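Putative oxygenase (Streptomyces viridochromogenes Tue57, PDB 4XAA) probably acts as an iron- and 2-oxoglutarate-dependent oxygenase of the phytanoyl-CoA dioxygenase family, with a role in orthosomycin biosynthesis. Local coordinates at residues H125-N130 and L194-G199. Residues are numbered along the deposited sequence; the frame is centred on the assembly and turned at random.
With NI (nickel (II) ion), chain B.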
loop_
_atom_site.group_PDB
_atom_site.type_symbol
_atom_site.label_atom_id
_atom_site.label_comp_id
_atom_site.label_asym_id
_atom_site.label_seq_id
_atom_site.Cartn_x
_atom_site.Cartn_y
_atom_site.Cartn_z
ATOM N N HIS A 125 4.044 -5.605 10.877
ATOM C CA HIS A 125 4.292 -6.886 10.236
ATOM C C HIS A 125 5.328 -6.741 9.140
ATOM O O HIS A 125 5.736 -5.628 8.797
ATOM C CB HIS A 125 3.003 -7.460 9.648
ATOM C CG HIS A 125 2.436 -6.655 8.522
ATOM N ND1 HIS A 125 1.577 -5.596 8.722
ATOM C CD2 HIS A 125 2.589 -6.765 7.181
ATOM C CE1 HIS A 125 1.223 -5.093 7.553
ATOM N NE2 HIS A 125 1.820 -5.787 6.605
ATOM N N ARG A 126 5.763 -7.883 8.623
ATOM C CA ARG A 126 6.550 -7.964 7.413
ATOM C C ARG A 126 5.634 -8.649 6.441
ATOM O O ARG A 126 4.968 -9.613 6.817
ATOM C CB ARG A 126 7.851 -8.750 7.619
ATOM C CG ARG A 126 8.663 -8.259 8.823
ATOM C CD ARG A 126 9.907 -9.084 9.070
ATOM N NE ARG A 126 11.030 -8.570 8.305
ATOM C CZ ARG A 126 12.232 -9.133 8.280
ATOM N NH1 ARG A 126 12.451 -10.242 8.974
ATOM N NH2 ARG A 126 13.211 -8.585 7.556
ATOM N N ASP A 127 5.561 -8.146 5.211
ATOM C CA ASP A 127 4.702 -8.747 4.201
ATOM C C ASP A 127 5.165 -10.163 3.828
ATOM O O ASP A 127 4.375 -11.097 3.850
ATOM C CB ASP A 127 4.643 -7.852 2.963
ATOM C CG ASP A 127 3.820 -6.610 3.191
ATOM O OD1 ASP A 127 2.931 -6.637 4.065
ATOM O OD2 ASP A 127 4.054 -5.600 2.501
ATOM N N ARG A 128 6.447 -10.315 3.501
ATOM C CA ARG A 128 7.037 -11.626 3.198
ATOM C C ARG A 128 8.477 -11.685 3.690
ATOM O O ARG A 128 9.177 -10.665 3.669
ATOM C CB ARG A 128 7.030 -11.911 1.690
ATOM C CG ARG A 128 5.685 -12.175 1.064
ATOM C CD ARG A 128 5.835 -13.250 0.022
ATOM N NE ARG A 128 5.703 -12.734 -1.331
ATOM C CZ ARG A 128 6.265 -13.292 -2.398
ATOM N NH1 ARG A 128 7.024 -14.380 -2.270
ATOM N NH2 ARG A 128 6.071 -12.754 -3.589
ATOM N N VAL A 129 8.930 -12.862 4.120
ATOM C CA VAL A 129 10.355 -13.050 4.388
ATOM C C VAL A 129 10.936 -14.283 3.704
ATOM O O VAL A 129 12.060 -14.677 4.015
ATOM C CB VAL A 129 10.668 -13.153 5.892
ATOM C CG1 VAL A 129 10.239 -11.888 6.612
ATOM C CG2 VAL A 129 10.018 -14.386 6.489
ATOM N N ASN A 130 10.194 -14.877 2.768
ATOM C CA ASN A 130 10.710 -16.017 2.017
ATOM C C ASN A 130 11.419 -15.577 0.733
ATOM O O ASN A 130 11.727 -16.393 -0.144
ATOM C CB ASN A 130 9.582 -17.001 1.696
ATOM C CG ASN A 130 8.563 -16.427 0.730
ATOM O OD1 ASN A 130 8.445 -15.204 0.569
ATOM N ND2 ASN A 130 7.817 -17.306 0.080
ATOM N N LEU A 194 9.940 -5.339 4.763
ATOM C CA LEU A 194 9.990 -4.183 5.638
ATOM C C LEU A 194 9.017 -4.320 6.813
ATOM O O LEU A 194 7.868 -4.729 6.644
ATOM C CB LEU A 194 9.695 -2.913 4.838
ATOM C CG LEU A 194 9.627 -1.601 5.617
ATOM C CD1 LEU A 194 11.022 -1.069 5.923
ATOM C CD2 LEU A 194 8.808 -0.586 4.828
ATOM N N VAL A 195 9.489 -3.975 8.008
ATOM C CA VAL A 195 8.616 -3.898 9.179
ATOM C C VAL A 195 7.820 -2.603 9.090
ATOM O O VAL A 195 8.390 -1.524 9.012
ATOM C CB VAL A 195 9.403 -3.953 10.478
ATOM C CG1 VAL A 195 8.469 -3.791 11.660
ATOM C CG2 VAL A 195 10.161 -5.242 10.553
ATOM N N HIS A 196 6.500 -2.730 9.056
ATOM C CA HIS A 196 5.640 -1.600 8.744
ATOM C C HIS A 196 4.232 -1.850 9.254
ATOM O O HIS A 196 3.841 -2.990 9.497
ATOM C CB HIS A 196 5.619 -1.331 7.235
ATOM C CG HIS A 196 4.986 -2.426 6.433
ATOM N ND1 HIS A 196 5.648 -3.592 6.105
ATOM C CD2 HIS A 196 3.747 -2.535 5.894
ATOM C CE1 HIS A 196 4.844 -4.373 5.407
ATOM N NE2 HIS A 196 3.685 -3.754 5.264
ATOM N N GLY A 197 3.490 -0.761 9.427
ATOM C CA GLY A 197 2.102 -0.800 9.848
ATOM C C GLY A 197 1.469 0.532 9.503
ATOM O O GLY A 197 2.000 1.278 8.679
ATOM N N SER A 198 0.333 0.835 10.114
ATOM C CA SER A 198 -0.280 2.152 9.965
ATOM C C SER A 198 -1.206 2.380 11.150
ATOM O O SER A 198 -1.819 1.441 11.644
ATOM C CB SER A 198 -1.043 2.270 8.635
ATOM O OG SER A 198 -2.077 1.293 8.528
ATOM N N GLY A 199 -1.300 3.611 11.630
ATOM C CA GLY A 199 -2.134 3.866 12.788
ATOM C C GLY A 199 -3.610 3.916 12.450
ATOM O O GLY A 199 -4.003 3.707 11.306
HETATM NI NI NI B . 1.776 -4.733 4.614
HETATM O O HOH W 1 1.910 -3.918 2.551
HETATM O O HOH W 2 -0.170 -3.112 4.974
HETATM O O HOH W 3 -0.441 -5.177 3.944
#
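The metal site of the double-stranded beta helix is built where H125, at the end of strand 122-125, pairs with H196, in strand 196-198. The two form an antiparallel hydrogen-bonded pair, H125 N to H196 O and H196 N to H125 O both spanning 3.0 Å, with both imidazoles on one face of the sheet. In each histidine CG sits between the backbone N and the carbonyl carbon (chi1 66° in both), and the matching torsions swing the two rings to a common point. There the rings meet obliquely, planes 61° apart, and their NE2 atoms come within 3.1 Å because both bind nickel, H196 NE2 at 2.2 Å. D127 adds OD1 as a third protein ligand, 2.3 Å from the nickel; its carboxylate stands at the edge of the H196 ring, nearly perpendicular to it. Its other oxygen, OD2, accepts a hydrogen bond from a nickel-bound water at 2.7 Å and is also hydrogen-bonded to H190 NE2, so the carboxylate is held at both oxygens. Three waters, two of them at rather long distances, bring the ligand count to six. On the side of each ring remote from the nickel, H196 ND1 donates to L194 O at 2.6 Å, in the plane of its ring, while H125 ND1 is hydrogen-bonded to P123 O; together with the metal bonds at NE2, these second-shell carbonyls hold both rings in their rotation. Away from the nickel, R126 CG rests against V195 CG2 at 3.8 Å, its guanidinium hydrogen-bonded to the carbonyls of R193, L162 and P163. H125, D127 and H196 form the HxD...H facial triad typical of 2-oxoglutarate-dependent oxygenases, here binding nickel in the place where iron would probably sit.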